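Local coordinates for 450aa long hypothetical fmu protein (Pyrococcus horikoshii, PDB 2YXL), which probably methylates cytosine at C5 in RNA with S-adenosyl-L-methionine as methyl donor, at residues Leu385-Cys390 / Gly440-Leu445. Sequence-based numbering, arbitrary orientation.
Sequences LLYTTC and GFFYAL
Ala444 O accepts the amide of Tyr387 at 2.8 Å from N, an almost straight bond (173° at the hydrogen); the amide lies slightly tilted from the carbonyl plane. In return, Ala444 N reaches Tyr387 O at 2.9 Å, this time in the carbonyl plane. Further along, Phe442 N binds Thr389 O at 3.0 Å, whereas the bond from Thr389 N to Phe442 O is weak. Strand 441-447 is the antiparallel last strand of the Rossmann-like class I methyltransferase sheet, running against 383-389, itself parallel to 331-337 and followed by Cys390, the predicted nucleophile, near bound sinefungin. Phe441 curls across the neighbouring strand, its ring centre beneath Thr389 O, with CE1 3.6 Å from Thr388 CB and CD2 3.8 Å from Cys390 CB. Replacing this ring with an alanine would probably leave Thr388 and the Cys390 methylene without their aromatic neighbour and open a gap beside the predicted nucleophile. Thr388 OG1 hydrogen-bonds Asp337 OD1, a predicted cofactor-binding residue, while Thr388 CG2 sits 4.0 Å from Tyr443 CD2. Beside Ala444, chi1 near 180° in Tyr387 and Phe442 (175° and -180°) carries both rings off the same sheet face to meet at their edges, Tyr387 CD2 to Phe442 CE2 at 4.1 Å, against helix 398-407.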
ATOM      1  N   LEU A 385      20.314   9.555  11.189  1.00 25.32           N
ATOM      2  CA  LEU A 385      19.782   8.825  10.052  1.00 25.69           C
ATOM      3  C   LEU A 385      18.641   7.934  10.533  1.00 26.03           C
ATOM      4  O   LEU A 385      18.805   7.175  11.491  1.00 26.14           O
ATOM      5  CB  LEU A 385      20.881   7.955   9.423  1.00 25.54           C
ATOM      6  CG  LEU A 385      20.804   7.445   7.972  1.00 25.25           C
ATOM      7  CD1 LEU A 385      21.899   6.422   7.722  1.00 24.95           C
ATOM      8  CD2 LEU A 385      19.460   6.850   7.594  1.00 24.40           C
ATOM      9  N   LEU A 386      17.486   8.030   9.881  1.00 26.37           N
ATOM     10  CA  LEU A 386      16.410   7.076  10.129  1.00 26.81           C
ATOM     11  C   LEU A 386      16.175   6.207   8.908  1.00 27.02           C
ATOM     12  O   LEU A 386      15.962   6.708   7.801  1.00 26.96           O
ATOM     13  CB  LEU A 386      15.107   7.762  10.563  1.00 26.80           C
ATOM     14  CG  LEU A 386      13.882   6.845  10.731  1.00 27.16           C
ATOM     15  CD1 LEU A 386      14.009   5.884  11.917  1.00 26.93           C
ATOM     16  CD2 LEU A 386      12.607   7.664  10.844  1.00 27.09           C
ATOM     17  N   TYR A 387      16.234   4.900   9.128  1.00 27.41           N
ATOM     18  CA  TYR A 387      15.956   3.928   8.094  1.00 28.04           C
ATOM     19  C   TYR A 387      14.607   3.276   8.389  1.00 28.54           C
ATOM     20  O   TYR A 387      14.374   2.778   9.495  1.00 28.55           O
ATOM     21  CB  TYR A 387      17.078   2.887   8.047  1.00 27.90           C
ATOM     22  CG  TYR A 387      16.859   1.746   7.080  1.00 27.51           C
ATOM     23  CD1 TYR A 387      17.187   1.875   5.728  1.00 27.43           C
ATOM     24  CD2 TYR A 387      16.353   0.526   7.522  1.00 27.31           C
ATOM     25  CE1 TYR A 387      17.005   0.817   4.836  1.00 27.07           C
ATOM     26  CE2 TYR A 387      16.164  -0.537   6.639  1.00 27.54           C
ATOM     27  CZ  TYR A 387      16.493  -0.383   5.301  1.00 27.43           C
ATOM     28  OH  TYR A 387      16.296  -1.432   4.434  1.00 27.82           O
ATOM     29  N   THR A 388      13.714   3.311   7.406  1.00 29.21           N
ATOM     30  CA  THR A 388      12.414   2.659   7.531  1.00 30.00           C
ATOM     31  C   THR A 388      12.065   1.901   6.268  1.00 30.76           C
ATOM     32  O   THR A 388      12.436   2.310   5.167  1.00 30.95           O
ATOM     33  CB  THR A 388      11.251   3.653   7.823  1.00 29.77           C
ATOM     34  OG1 THR A 388      11.143   4.610   6.762  1.00 29.74           O
ATOM     35  CG2 THR A 388      11.438   4.370   9.146  1.00 29.30           C
ATOM     36  N   THR A 389      11.371   0.782   6.452  1.00 31.74           N
ATOM     37  CA  THR A 389      10.678   0.087   5.375  1.00 32.76           C
ATOM     38  C   THR A 389       9.267  -0.248   5.853  1.00 33.26           C
ATOM     39  O   THR A 389       8.990  -0.248   7.058  1.00 33.27           O
ATOM     40  CB  THR A 389      11.373  -1.239   4.975  1.00 32.92           C
ATOM     41  OG1 THR A 389      11.134  -2.231   5.983  1.00 33.50           O
ATOM     42  CG2 THR A 389      12.881  -1.051   4.771  1.00 33.09           C
ATOM     43  N   CYS A 390       8.375  -0.526   4.908  1.00 33.80           N
ATOM     44  CA  CYS A 390       7.087  -1.112   5.249  1.00 34.48           C
ATOM     45  C   CYS A 390       7.111  -2.596   4.888  1.00 34.38           C
ATOM     46  O   CYS A 390       6.190  -3.124   4.270  1.00 34.54           O
ATOM     47  CB  CYS A 390       5.936  -0.366   4.576  1.00 34.55           C
ATOM     48  SG  CYS A 390       6.179  -0.092   2.827  1.00 36.85           S
ATOM     49  N   GLY A 440       2.552  -3.203   8.705  1.00 32.20           N
ATOM     50  CA  GLY A 440       3.845  -3.711   9.171  1.00 32.11           C
ATOM     51  C   GLY A 440       4.937  -2.717   8.817  1.00 32.08           C
ATOM     52  O   GLY A 440       5.026  -2.266   7.675  1.00 32.34           O
ATOM     53  N   PHE A 441       5.763  -2.363   9.793  1.00 31.90           N
ATOM     54  CA  PHE A 441       6.735  -1.290   9.609  1.00 31.74           C
ATOM     55  C   PHE A 441       8.001  -1.532  10.423  1.00 31.76           C
ATOM     56  O   PHE A 441       7.981  -2.267  11.414  1.00 31.91           O
ATOM     57  CB  PHE A 441       6.104   0.042  10.013  1.00 31.53           C
ATOM     58  CG  PHE A 441       6.491   1.198   9.137  1.00 30.95           C
ATOM     59  CD1 PHE A 441       7.468   2.099   9.545  1.00 30.51           C
ATOM     60  CD2 PHE A 441       5.863   1.399   7.914  1.00 30.71           C
ATOM     61  CE1 PHE A 441       7.820   3.182   8.746  1.00 30.32           C
ATOM     62  CE2 PHE A 441       6.207   2.479   7.103  1.00 30.96           C
ATOM     63  CZ  PHE A 441       7.191   3.372   7.521  1.00 31.02           C
ATOM     64  N   PHE A 442       9.098  -0.910   9.995  1.00 31.60           N
ATOM     65  CA  PHE A 442      10.380  -1.046  10.673  1.00 31.32           C
ATOM     66  C   PHE A 442      11.064   0.305  10.810  1.00 31.28           C
ATOM     67  O   PHE A 442      11.024   1.122   9.891  1.00 31.04           O
ATOM     68  CB  PHE A 442      11.278  -2.025   9.920  1.00 31.46           C
ATOM     69  CG  PHE A 442      12.624  -2.234  10.560  1.00 31.61           C
ATOM     70  CD1 PHE A 442      12.754  -3.029  11.698  1.00 31.21           C
ATOM     71  CD2 PHE A 442      13.762  -1.641  10.021  1.00 31.44           C
ATOM     72  CE1 PHE A 442      13.989  -3.228  12.286  1.00 31.38           C
ATOM     73  CE2 PHE A 442      15.007  -1.835  10.604  1.00 31.72           C
ATOM     74  CZ  PHE A 442      15.120  -2.628  11.741  1.00 31.81           C
ATOM     75  N   TYR A 443      11.687   0.521  11.967  1.00 31.33           N
ATOM     76  CA  TYR A 443      12.367   1.774  12.288  1.00 31.38           C
ATOM     77  C   TYR A 443      13.778   1.500  12.803  1.00 31.38           C
ATOM     78  O   TYR A 443      13.975   0.640  13.670  1.00 31.51           O
ATOM     79  CB  TYR A 443      11.603   2.550  13.372  1.00 31.54           C
ATOM     80  CG  TYR A 443      10.127   2.754  13.114  1.00 31.63           C
ATOM     81  CD1 TYR A 443       9.213   1.729  13.351  1.00 31.61           C
ATOM     82  CD2 TYR A 443       9.642   3.984  12.666  1.00 31.79           C
ATOM     83  CE1 TYR A 443       7.863   1.909  13.127  1.00 32.24           C
ATOM     84  CE2 TYR A 443       8.286   4.178  12.440  1.00 31.79           C
ATOM     85  CZ  TYR A 443       7.403   3.134  12.675  1.00 32.03           C
ATOM     86  OH  TYR A 443       6.060   3.299  12.453  1.00 31.51           O
ATOM     87  N   ALA A 444      14.753   2.239  12.277  1.00 31.14           N
ATOM     88  CA  ALA A 444      16.117   2.197  12.793  1.00 30.83           C
ATOM     89  C   ALA A 444      16.705   3.598  12.813  1.00 30.74           C
ATOM     90  O   ALA A 444      16.959   4.186  11.759  1.00 30.73           O
ATOM     91  CB  ALA A 444      16.975   1.271  11.964  1.00 30.88           C
ATOM     92  N   LEU A 445      16.902   4.134  14.015  1.00 30.56           N
ATOM     93  CA  LEU A 445      17.463   5.467  14.179  1.00 30.47           C
ATOM     94  C   LEU A 445      18.960   5.386  14.469  1.00 30.50           C
ATOM     95  O   LEU A 445      19.402   4.651  15.356  1.00 30.47           O
ATOM     96  CB  LEU A 445      16.723   6.255  15.269  1.00 30.46           C
ATOM     97  CG  LEU A 445      17.006   7.761  15.390  1.00 30.24           C
ATOM     98  CD1 LEU A 445      16.573   8.529  14.138  1.00 29.84           C
ATOM     99  CD2 LEU A 445      16.336   8.343  16.630  1.00 30.41           C
TER